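Local coordinates for hypothetical protein (Thermococcus kodakarensis, PDB 2PBZ) that probably acts as an ATP- and magnesium-dependent ligase that forms a carbon-nitrogen bond on the purine-biosynthesis route to IMP, at residues 65-68 and 69-72; 96-99 and 100-103; 164-167 and 168-172; 224-227 and 228-232; 254-257 and 258-262. All coordinates share one frame; numbering follows the deposited sequence.

All five contacts are local and follow one another along the chain. Contacts 1 and 2 lie at the starts of helices 70-73 and 99-109, in the N-terminal part, their centres about 16 Å apart. Contacts 3, 4 and 5 belong to the later part, whose sequence family falls in the ATP-grasp clan. Contacts 3 and 5 have centres about 6 Å apart and touch, because strands 170-178 and 249-255 are neighbours in one antiparallel sheet. Helix 224-241, which holds contact 4, packs on the contact 5 hairpin with about 13 Å between centres. Contact 3 grips the ATP base and contacts 3, 4 and 5 all reach the second subunit, so pocket and interface appear to share one sheet.

Contact 1 of 5, residues 65-68 and 69-72; sequences VPHG and SFVA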
# COMPACT_ATOMS: atom_id res chain seq x y z
N VAL A 65 -27.75 3.10 2.28
CA VAL A 65 -26.40 2.71 1.83
C VAL A 65 -25.92 1.33 2.31
O VAL A 65 -25.31 1.21 3.37
CB VAL A 65 -25.34 3.72 2.29
CG1 VAL A 65 -24.00 3.34 1.69
CG2 VAL A 65 -25.73 5.13 1.88
N PRO A 66 -26.15 0.27 1.50
CA PRO A 66 -25.75 -1.10 1.84
C PRO A 66 -24.27 -1.45 1.62
O PRO A 66 -23.54 -0.72 0.95
CB PRO A 66 -26.68 -1.93 0.97
CG PRO A 66 -26.70 -1.12 -0.29
CD PRO A 66 -26.80 0.31 0.17
N HIS A 67 -23.85 -2.57 2.20
CA HIS A 67 -22.48 -3.07 2.07
C HIS A 67 -22.48 -4.59 2.22
O HIS A 67 -23.54 -5.20 2.27
CB HIS A 67 -21.56 -2.39 3.10
CG HIS A 67 -21.96 -2.60 4.53
ND1 HIS A 67 -22.12 -1.55 5.41
CD2 HIS A 67 -22.19 -3.72 5.24
CE1 HIS A 67 -22.45 -2.02 6.59
NE2 HIS A 67 -22.50 -3.34 6.52
N GLY A 68 -21.30 -5.20 2.30
CA GLY A 68 -21.22 -6.65 2.38
C GLY A 68 -21.75 -7.39 3.60
O GLY A 68 -21.54 -8.58 3.71
N SER A 69 -22.43 -6.71 4.50
CA SER A 69 -22.94 -7.38 5.70
C SER A 69 -24.45 -7.45 5.71
O SER A 69 -25.03 -8.28 6.41
CB SER A 69 -22.47 -6.66 6.98
OG SER A 69 -21.06 -6.75 7.16
N PHE A 70 -25.08 -6.57 4.93
CA PHE A 70 -26.53 -6.50 4.88
C PHE A 70 -27.32 -7.79 4.68
O PHE A 70 -28.36 -7.97 5.29
CB PHE A 70 -26.96 -5.47 3.84
CG PHE A 70 -26.89 -4.07 4.35
CD1 PHE A 70 -25.68 -3.55 4.82
CD2 PHE A 70 -28.03 -3.29 4.44
CE1 PHE A 70 -25.63 -2.27 5.37
CE2 PHE A 70 -27.99 -2.01 4.99
CZ PHE A 70 -26.79 -1.50 5.46
N VAL A 71 -26.84 -8.68 3.83
CA VAL A 71 -27.58 -9.92 3.62
C VAL A 71 -27.31 -10.88 4.78
O VAL A 71 -28.18 -11.68 5.16
CB VAL A 71 -27.17 -10.58 2.28
CG1 VAL A 71 -27.89 -11.93 2.13
CG2 VAL A 71 -27.52 -9.64 1.12
N ALA A 72 -26.12 -10.79 5.34
CA ALA A 72 -25.76 -11.65 6.45
C ALA A 72 -26.47 -11.19 7.73
O ALA A 72 -26.64 -11.97 8.67
CB ALA A 72 -24.23 -11.64 6.63
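Phe70 folds back under Pro66 and His67 in a buried aromatic contact round the tight turn that leads from the loop after strand 47-50 into helix 70-73. The clearest element is a T-shaped pair: the edge of the Phe70 ring points into the face of the His67 ring, with planes at 87° and centroids 4.7 Å apart. Phe70 CE1 sits over the centre of the imidazole and comes within 3.4 Å of His67 CE1. The histidine is set for this by its first torsion (chi1 59°), which holds CG between the backbone N and the carbonyl carbon and hangs the ring alongside the turn. Pro66 takes a face of the phenyl ring, its CA standing 3.7 Å from the Phe70 ring centroid, almost on the normal, in a CH-pi contact. Pro66 CB adds an apolar touch at 4.0 Å to Phe70 CD2. Replacing Phe70 with an alanine would probably open a gap under Pro66 and leave the face of His67 without its edge-on partner. His67 also meets the ring of His11, and Ser69 OG is hydrogen-bonded to Ser10 OG, tying the turn to the loop after strand 5-8. The backbone closes with a weak bond from Phe70 N to His67 O at 3.4 Å, spanning a type I beta turn that runs straight into the helix.

Contact 2 of 5, residues 96-99 and 100-103; sequences ETTF and ELQD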
# COMPACT_ATOMS: atom_id res chain seq x y z
N GLU A 96 -24.84 -10.92 -6.49
CA GLU A 96 -23.52 -11.42 -6.15
C GLU A 96 -23.69 -12.59 -5.19
O GLU A 96 -22.72 -13.25 -4.80
CB GLU A 96 -22.70 -10.32 -5.48
CG GLU A 96 -22.96 -10.18 -3.99
CD GLU A 96 -22.17 -9.06 -3.34
OE1 GLU A 96 -20.96 -8.91 -3.64
OE2 GLU A 96 -22.75 -8.34 -2.50
N THR A 97 -24.94 -12.86 -4.83
CA THR A 97 -25.26 -13.92 -3.88
C THR A 97 -25.23 -15.37 -4.34
O THR A 97 -25.00 -16.27 -3.53
CB THR A 97 -26.62 -13.64 -3.23
OG1 THR A 97 -26.65 -12.29 -2.74
CG2 THR A 97 -26.84 -14.59 -2.05
N THR A 98 -25.47 -15.62 -5.62
CA THR A 98 -25.46 -16.99 -6.15
C THR A 98 -24.67 -17.12 -7.45
O THR A 98 -24.46 -16.14 -8.18
CB THR A 98 -26.87 -17.50 -6.46
OG1 THR A 98 -27.39 -16.78 -7.59
CG2 THR A 98 -27.80 -17.32 -5.27
N PHE A 99 -24.25 -18.35 -7.73
CA PHE A 99 -23.52 -18.67 -8.95
C PHE A 99 -24.42 -18.34 -10.15
O PHE A 99 -23.98 -17.73 -11.13
CB PHE A 99 -23.19 -20.15 -9.01
CG PHE A 99 -22.32 -20.63 -7.88
CD1 PHE A 99 -22.58 -21.85 -7.26
CD2 PHE A 99 -21.20 -19.90 -7.49
CE1 PHE A 99 -21.73 -22.33 -6.25
CE2 PHE A 99 -20.35 -20.38 -6.48
CZ PHE A 99 -20.61 -21.59 -5.87
N GLU A 100 -25.68 -18.78 -10.05
CA GLU A 100 -26.65 -18.56 -11.12
C GLU A 100 -26.67 -17.12 -11.58
O GLU A 100 -26.53 -16.84 -12.77
CB GLU A 100 -28.05 -18.97 -10.64
CG GLU A 100 -28.17 -20.44 -10.25
CD GLU A 100 -27.09 -20.88 -9.26
OE1 GLU A 100 -26.91 -20.22 -8.21
OE2 GLU A 100 -26.42 -21.90 -9.53
N LEU A 101 -26.84 -16.19 -10.65
CA LEU A 101 -26.89 -14.78 -10.99
C LEU A 101 -25.53 -14.25 -11.42
O LEU A 101 -25.41 -13.48 -12.37
CB LEU A 101 -27.40 -13.98 -9.80
CG LEU A 101 -28.84 -14.31 -9.38
CD1 LEU A 101 -29.15 -13.58 -8.07
CD2 LEU A 101 -29.80 -13.90 -10.48
N GLN A 102 -24.50 -14.68 -10.70
CA GLN A 102 -23.15 -14.24 -11.01
C GLN A 102 -22.78 -14.62 -12.43
O GLN A 102 -22.28 -13.79 -13.19
CB GLN A 102 -22.16 -14.84 -10.01
CG GLN A 102 -21.43 -13.81 -9.18
CD GLN A 102 -20.38 -14.41 -8.27
OE1 GLN A 102 -19.58 -15.26 -8.69
NE2 GLN A 102 -20.36 -13.96 -7.02
N ASP A 103 -23.03 -15.87 -12.80
CA ASP A 103 -22.72 -16.37 -14.14
C ASP A 103 -23.54 -15.64 -15.19
O ASP A 103 -22.99 -15.12 -16.15
CB ASP A 103 -23.02 -17.86 -14.23
CG ASP A 103 -22.14 -18.68 -13.34
OD1 ASP A 103 -22.67 -19.63 -12.72
OD2 ASP A 103 -20.93 -18.39 -13.27
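Thr98, Phe99 and Gln102 carry this contact, in which the chain turns into helix 99-109 and its first residues bond back onto the segment just before. Thr98 is the N-cap. Its OG1 accepts a hydrogen bond from Leu101 N at 3.2 Å, nearly straight (170°). A chi1 of 69° at Thr98 turns OG1 in over the start of the helix, where it also lies 3.4 Å from Leu101 CG. The carbonyl of the same residue receives Gln102 N at 2.9 Å to Thr98 O, so Thr98 caps with its side chain and opens the regular bonding with its backbone. Phe99 continues the series, its O accepting from Asp103 N at 2.7 Å. The Phe99 ring itself turns away from the helix and packs on Ile132 and Arg131. From Gln102 the side chain reaches back past the cap, and NE2 makes a weak bond, 3.3 Å long, to Glu96 O. The carboxylates at the two ends of residues 96-103 have firmer partners outside: Glu96 pairs with Arg268 and Asp103 with Arg161. Backbone N-H groups of a first helical turn have no earlier helical carbonyl to bind. Here the threonine hydroxyl supplies an acceptor for one of them, which should stabilise the helix start close to the bound ATP.

Contact 3 of 5, residues 164-167 and 168-172; sequences RFIP and GVYLY. With ATP (adenosine-5'-triphosphate), chain D.
Tyr170 bonds back to the carbonyl of Ile166 in the adenine pocket of an ATP-grasp-like domain, where strand 161-164 passes through a loop into strand 170-178. The two side chains cross at about a right angle. Tyr170 OH donates to Ile166 O at 2.7 Å, reaching it from outside the carbonyl plane by a 21° tilt, and this oxygen lies at the edge of the tyrosine ring. Held so, the ring lays one face under the ribose, ATP C2' standing 3.5 Å above its plane, while the hydroxyl lies against the base, 3.3 Å from ATP C6. Phe165, its side chain trans at chi1 (-176°), stands at the C2 edge of the base and turns its ring face to ATP C2. The loop backbone reads the adenine edge: ATP N6 donates to Arg164 O at 3.1 Å. Tyr172 turns its ring edge to the alpha phosphate, its OH hydrogen-bonded to ATP O1A at 3.3 Å. Gly168, at a phi of 137°, takes a bend where a CB would clash with the carbonyl before it. Pro167 packs on Gly198 of the second subunit. On the same edge of the base, Ile166 N donates to ATP N1 at 2.8 Å.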
# COMPACT_ATOMS: atom_id res chain seq x y z
N ARG A 164 -10.96 -24.57 -11.72
CA ARG A 164 -9.57 -24.83 -12.09
C ARG A 164 -8.72 -23.98 -11.17
O ARG A 164 -9.01 -22.80 -10.97
CB ARG A 164 -9.35 -24.42 -13.55
CG ARG A 164 -8.01 -24.81 -14.15
CD ARG A 164 -7.93 -26.32 -14.40
NE ARG A 164 -6.77 -26.70 -15.21
CZ ARG A 164 -5.50 -26.59 -14.83
NH1 ARG A 164 -5.20 -26.10 -13.62
NH2 ARG A 164 -4.52 -26.96 -15.66
N PHE A 165 -7.67 -24.56 -10.59
CA PHE A 165 -6.80 -23.79 -9.72
C PHE A 165 -5.96 -22.83 -10.56
O PHE A 165 -5.34 -23.24 -11.55
CB PHE A 165 -5.86 -24.70 -8.96
CG PHE A 165 -4.99 -23.97 -7.97
CD1 PHE A 165 -5.41 -23.81 -6.64
CD2 PHE A 165 -3.75 -23.45 -8.35
CE1 PHE A 165 -4.61 -23.15 -5.70
CE2 PHE A 165 -2.94 -22.79 -7.41
CZ PHE A 165 -3.38 -22.64 -6.08
N ILE A 166 -5.93 -21.56 -10.17
CA ILE A 166 -5.15 -20.58 -10.92
C ILE A 166 -4.25 -19.79 -9.98
O ILE A 166 -4.73 -19.10 -9.08
CB ILE A 166 -6.06 -19.59 -11.67
CG1 ILE A 166 -6.98 -20.34 -12.64
CG2 ILE A 166 -5.20 -18.59 -12.42
CD1 ILE A 166 -8.08 -19.47 -13.24
N PRO A 167 -2.92 -19.90 -10.16
CA PRO A 167 -2.02 -19.15 -9.28
C PRO A 167 -1.68 -17.84 -9.97
O PRO A 167 -1.48 -17.82 -11.18
CB PRO A 167 -0.80 -20.06 -9.17
CG PRO A 167 -1.25 -21.40 -9.85
CD PRO A 167 -2.18 -20.92 -10.91
N GLY A 168 -1.67 -16.73 -9.24
CA GLY A 168 -1.30 -15.50 -9.92
C GLY A 168 -2.11 -14.26 -9.64
O GLY A 168 -3.04 -13.94 -10.37
N VAL A 169 -1.72 -13.55 -8.59
CA VAL A 169 -2.37 -12.32 -8.19
C VAL A 169 -3.86 -12.18 -8.48
O VAL A 169 -4.34 -12.28 -9.62
CB VAL A 169 -1.64 -11.08 -8.76
CG1 VAL A 169 -1.76 -11.04 -10.26
CG2 VAL A 169 -2.22 -9.82 -8.14
N TYR A 170 -4.60 -11.95 -7.40
CA TYR A 170 -6.03 -11.76 -7.46
C TYR A 170 -6.32 -10.29 -7.27
O TYR A 170 -5.97 -9.68 -6.26
CB TYR A 170 -6.72 -12.63 -6.41
CG TYR A 170 -6.82 -14.05 -6.91
CD1 TYR A 170 -5.68 -14.84 -7.05
CD2 TYR A 170 -8.03 -14.56 -7.38
CE1 TYR A 170 -5.74 -16.09 -7.66
CE2 TYR A 170 -8.10 -15.81 -7.99
CZ TYR A 170 -6.95 -16.56 -8.14
OH TYR A 170 -7.01 -17.77 -8.79
N LEU A 171 -6.94 -9.72 -8.30
CA LEU A 171 -7.26 -8.31 -8.35
C LEU A 171 -8.73 -8.02 -8.22
O LEU A 171 -9.57 -8.66 -8.84
CB LEU A 171 -6.72 -7.75 -9.66
CG LEU A 171 -5.23 -8.03 -9.83
CD1 LEU A 171 -4.84 -7.81 -11.30
CD2 LEU A 171 -4.41 -7.13 -8.90
N TYR A 172 -9.03 -7.02 -7.41
CA TYR A 172 -10.41 -6.62 -7.18
C TYR A 172 -10.60 -5.20 -7.69
O TYR A 172 -10.17 -4.23 -7.06
CB TYR A 172 -10.72 -6.77 -5.68
CG TYR A 172 -10.47 -8.17 -5.20
CD1 TYR A 172 -9.16 -8.66 -5.06
CD2 TYR A 172 -11.52 -9.06 -4.99
CE1 TYR A 172 -8.92 -10.00 -4.75
CE2 TYR A 172 -11.28 -10.41 -4.66
CZ TYR A 172 -9.98 -10.88 -4.55
OH TYR A 172 -9.73 -12.21 -4.29
PG ATP D . -17.38 -15.04 -0.18
O1G ATP D . -18.23 -15.47 -1.37
O2G ATP D . -17.98 -15.78 1.18
O3G ATP D . -17.45 -13.41 0.01
PB ATP D . -15.20 -14.77 -1.75
O1B ATP D . -15.97 -15.18 -2.95
O2B ATP D . -15.23 -13.16 -1.59
O3B ATP D . -15.83 -15.49 -0.42
PA ATP D . -12.72 -14.78 -3.08
O1A ATP D . -12.59 -13.31 -3.13
O2A ATP D . -13.30 -15.33 -4.48
O3A ATP D . -13.67 -15.30 -1.83
O5' ATP D . -11.32 -15.48 -2.72
C5' ATP D . -10.30 -15.11 -3.60
C4' ATP D . -9.07 -15.82 -3.06
O4' ATP D . -9.24 -17.28 -3.06
C3' ATP D . -7.81 -15.48 -3.85
O3' ATP D . -6.89 -14.86 -3.00
C2' ATP D . -7.28 -16.79 -4.40
O2' ATP D . -5.96 -17.05 -3.87
C1' ATP D . -8.29 -17.87 -3.99
N9 ATP D . -8.96 -18.34 -5.23
C8 ATP D . -10.21 -18.00 -5.70
N7 ATP D . -10.46 -18.60 -6.81
C5 ATP D . -9.39 -19.38 -7.14
C6 ATP D . -9.08 -20.27 -8.22
N6 ATP D . -10.01 -20.46 -9.25
N1 ATP D . -7.86 -20.90 -8.22
C2 ATP D . -6.95 -20.72 -7.24
N3 ATP D . -7.22 -19.90 -6.21
C4 ATP D . -8.41 -19.23 -6.12

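Contact 4 of 5, residues 224-227 and 228-232; sequences LPQL and YDYGL
Gln226 and Tyr230 face each other one turn apart on the first turns of helix 224-241, a regular alpha helix whose backbone and side chains both bridge positions four residues apart. The backbone bonds come first. Tyr228 N, Asp229 N, Tyr230 N and Gly231 N donate in turn to Leu224 O, Pro225 O, Gln226 O and Leu227 O, the shortest being the 2.8 Å from Gly231 N to Leu227 O. Pro225, lacking an N-H, is easily taken here because the first turn asks for no donor from it. Water adds a polar bridge: one molecule donates both to Pro225 O and, at 2.6 Å, to Asp229 OD1, tying the aspartate to the carbonyl a turn back. It also lies at the edge of the Tyr228 ring. The apolar contacts lie round the sides of the helix. Leu227 CD2 touches Tyr230 CD1 loosely at 4.5 Å and packs on the Phe254 and Phe260 rings. Tyr228 has its CG anti to the backbone N (chi1 176°), which carries the ring against Leu232, whose CG stands 3.9 Å above the Tyr228 ring plane, and to Phe38 of the second subunit, met edge-to-face. Last is the polar side-chain pair. The Gln226 chain bends at chi2 (-77°) and stands its amide nearly upright on the Tyr230 ring, the planes 84° apart. NE2 of Gln226, with its partner close to the amide plane, donates to Tyr230 OH at 2.8 Å.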
# COMPACT_ATOMS: atom_id res chain seq x y z
N LEU A 224 -5.62 -1.51 -17.60
CA LEU A 224 -6.83 -0.79 -17.24
C LEU A 224 -7.88 -0.68 -18.34
O LEU A 224 -9.06 -0.89 -18.07
CB LEU A 224 -6.47 0.61 -16.74
CG LEU A 224 -5.67 0.64 -15.45
CD1 LEU A 224 -5.40 2.07 -15.06
CD2 LEU A 224 -6.43 -0.11 -14.37
N PRO A 225 -7.48 -0.33 -19.57
CA PRO A 225 -8.44 -0.21 -20.67
C PRO A 225 -9.34 -1.45 -20.79
O PRO A 225 -10.55 -1.36 -20.93
CB PRO A 225 -7.55 -0.02 -21.89
CG PRO A 225 -6.40 0.74 -21.33
CD PRO A 225 -6.12 0.01 -20.04
N GLN A 226 -8.71 -2.61 -20.72
CA GLN A 226 -9.40 -3.88 -20.84
C GLN A 226 -10.46 -4.03 -19.74
O GLN A 226 -11.57 -4.51 -19.99
CB GLN A 226 -8.37 -5.00 -20.73
CG GLN A 226 -8.41 -6.00 -21.83
CD GLN A 226 -9.55 -6.98 -21.67
OE1 GLN A 226 -10.64 -6.79 -22.23
NE2 GLN A 226 -9.32 -8.03 -20.89
N LEU A 227 -10.10 -3.62 -18.53
CA LEU A 227 -11.01 -3.73 -17.40
C LEU A 227 -12.18 -2.78 -17.57
O LEU A 227 -13.32 -3.10 -17.24
CB LEU A 227 -10.26 -3.45 -16.10
CG LEU A 227 -9.24 -4.53 -15.71
CD1 LEU A 227 -8.44 -4.07 -14.52
CD2 LEU A 227 -9.95 -5.85 -15.40
N TYR A 228 -11.88 -1.60 -18.09
CA TYR A 228 -12.89 -0.59 -18.32
C TYR A 228 -13.93 -1.12 -19.29
O TYR A 228 -15.12 -0.92 -19.09
CB TYR A 228 -12.24 0.66 -18.90
CG TYR A 228 -13.22 1.73 -19.26
CD1 TYR A 228 -13.97 2.39 -18.28
CD2 TYR A 228 -13.40 2.11 -20.59
CE1 TYR A 228 -14.86 3.40 -18.60
CE2 TYR A 228 -14.29 3.13 -20.93
CZ TYR A 228 -15.02 3.77 -19.93
OH TYR A 228 -15.86 4.79 -20.26
N ASP A 229 -13.45 -1.79 -20.34
CA ASP A 229 -14.31 -2.37 -21.35
C ASP A 229 -15.23 -3.39 -20.71
O ASP A 229 -16.43 -3.40 -20.97
CB ASP A 229 -13.49 -3.05 -22.44
CG ASP A 229 -12.66 -2.07 -23.24
OD1 ASP A 229 -13.13 -0.94 -23.48
OD2 ASP A 229 -11.54 -2.44 -23.66
N TYR A 230 -14.67 -4.27 -19.89
CA TYR A 230 -15.46 -5.28 -19.20
C TYR A 230 -16.49 -4.59 -18.32
O TYR A 230 -17.63 -5.02 -18.23
CB TYR A 230 -14.58 -6.17 -18.33
CG TYR A 230 -13.74 -7.16 -19.09
CD1 TYR A 230 -12.58 -7.68 -18.53
CD2 TYR A 230 -14.10 -7.58 -20.37
CE1 TYR A 230 -11.79 -8.60 -19.23
CE2 TYR A 230 -13.31 -8.50 -21.08
CZ TYR A 230 -12.16 -9.00 -20.50
OH TYR A 230 -11.38 -9.90 -21.17
N GLY A 231 -16.06 -3.51 -17.66
CA GLY A 231 -16.95 -2.76 -16.79
C GLY A 231 -18.13 -2.15 -17.53
O GLY A 231 -19.28 -2.26 -17.10
N LEU A 232 -17.82 -1.50 -18.66
CA LEU A 232 -18.85 -0.89 -19.49
C LEU A 232 -19.87 -1.93 -19.89
O LEU A 232 -21.07 -1.70 -19.81
CB LEU A 232 -18.22 -0.29 -20.74
CG LEU A 232 -17.83 1.18 -20.64
CD1 LEU A 232 -17.28 1.64 -21.99
CD2 LEU A 232 -19.05 2.02 -20.27
O HOH W 1 -11.22 0.82 -23.19

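Contact 5 of 5, residues 254-257 and 258-262; sequences FAYD and GSFKA
Tyr256 wedges into the turn of a beta hairpin, between the bare CA of Gly258 and the face of the Phe260 ring. Gly258 is the hollow: with no side chain, its CA lies under the phenol 3.6 Å from the centroid of the Tyr256 ring, a CH-pi contact. A CB at this bend, phi 134°, would collide with Asp257 O. The first torsion of Tyr256 (chi1 -165°) swings the ring away from the backbone N, along the turn, and presents an edge to Phe260, CD1 standing 3.4 Å from Phe260 CE2, toward the rim of that face. The planes meet at 58°, a tilted edge-to-face pair. Phe260 in turn fills the niche beside Phe254, its CD2 3.8 Å from Phe254 CB, and Phe254 CE2 rests 3.9 Å from the Ala262 methyl. A glycine in place of Tyr256 would probably open a gap between Gly258 and the Phe260 face and release the water that its OH, at 2.6 Å, holds together with Gly258 O. The backbone ladder is short: Ala255 N donates to Lys261 O at 3.0 Å, and Lys261 N returns a longer bond to Ala255 O. Strand 249-255 lies between this partner, 261-266, and strand 170-178, while Leu227 and Gln226 of helix 224-241 cover the Phe260 side and Ala255 rests on Tyr170.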
# COMPACT_ATOMS: atom_id res chain seq x y z
N PHE A 254 -11.09 -10.73 -10.28
CA PHE A 254 -10.34 -11.47 -11.28
C PHE A 254 -9.15 -12.23 -10.78
O PHE A 254 -8.60 -11.95 -9.72
CB PHE A 254 -9.81 -10.55 -12.38
CG PHE A 254 -10.86 -9.95 -13.25
CD1 PHE A 254 -11.36 -8.67 -13.00
CD2 PHE A 254 -11.33 -10.66 -14.35
CE1 PHE A 254 -12.30 -8.10 -13.86
CE2 PHE A 254 -12.27 -10.09 -15.22
CZ PHE A 254 -12.75 -8.81 -14.97
N ALA A 255 -8.73 -13.17 -11.61
CA ALA A 255 -7.56 -13.98 -11.35
C ALA A 255 -6.69 -13.63 -12.55
O ALA A 255 -7.09 -13.87 -13.69
CB ALA A 255 -7.92 -15.45 -11.38
N TYR A 256 -5.52 -13.04 -12.32
CA TYR A 256 -4.67 -12.70 -13.45
C TYR A 256 -3.65 -13.81 -13.72
O TYR A 256 -2.71 -14.02 -12.95
CB TYR A 256 -3.97 -11.36 -13.23
CG TYR A 256 -3.39 -10.82 -14.50
CD1 TYR A 256 -4.20 -10.54 -15.60
CD2 TYR A 256 -2.02 -10.62 -14.64
CE1 TYR A 256 -3.67 -10.09 -16.80
CE2 TYR A 256 -1.48 -10.16 -15.84
CZ TYR A 256 -2.31 -9.90 -16.93
OH TYR A 256 -1.78 -9.46 -18.12
N ASP A 257 -3.89 -14.51 -14.82
CA ASP A 257 -3.08 -15.65 -15.31
C ASP A 257 -2.05 -14.98 -16.18
O ASP A 257 -0.92 -15.42 -16.32
CB ASP A 257 -3.95 -16.51 -16.23
CG ASP A 257 -3.92 -17.98 -15.89
OD1 ASP A 257 -4.54 -18.76 -16.65
OD2 ASP A 257 -3.30 -18.35 -14.88
N GLY A 258 -2.52 -13.90 -16.78
CA GLY A 258 -1.76 -13.12 -17.73
C GLY A 258 -2.82 -12.96 -18.79
O GLY A 258 -2.54 -12.53 -19.91
N SER A 259 -4.06 -13.33 -18.43
CA SER A 259 -5.18 -13.25 -19.36
C SER A 259 -6.58 -13.07 -18.76
O SER A 259 -7.57 -13.44 -19.41
CB SER A 259 -5.23 -14.50 -20.23
OG SER A 259 -5.72 -15.60 -19.48
N PHE A 260 -6.68 -12.55 -17.53
CA PHE A 260 -7.98 -12.29 -16.88
C PHE A 260 -9.13 -13.31 -17.01
O PHE A 260 -9.64 -13.57 -18.10
CB PHE A 260 -8.55 -10.93 -17.33
CG PHE A 260 -7.90 -9.75 -16.67
CD1 PHE A 260 -7.62 -8.60 -17.39
CD2 PHE A 260 -7.56 -9.80 -15.32
CE1 PHE A 260 -6.99 -7.51 -16.78
CE2 PHE A 260 -6.93 -8.72 -14.69
CZ PHE A 260 -6.65 -7.57 -15.43
N LYS A 261 -9.55 -13.82 -15.86
CA LYS A 261 -10.65 -14.77 -15.76
C LYS A 261 -11.46 -14.22 -14.58
O LYS A 261 -10.90 -14.00 -13.50
CB LYS A 261 -10.16 -16.17 -15.40
CG LYS A 261 -8.96 -16.68 -16.19
CD LYS A 261 -9.36 -17.24 -17.54
CE LYS A 261 -8.17 -17.88 -18.21
NZ LYS A 261 -8.54 -18.44 -19.54
N ALA A 262 -12.75 -13.99 -14.77
CA ALA A 262 -13.58 -13.48 -13.68
C ALA A 262 -13.92 -14.61 -12.70
O ALA A 262 -14.21 -15.74 -13.11
CB ALA A 262 -14.86 -12.86 -14.23
O HOH W 2 -1.10 -9.72 -20.57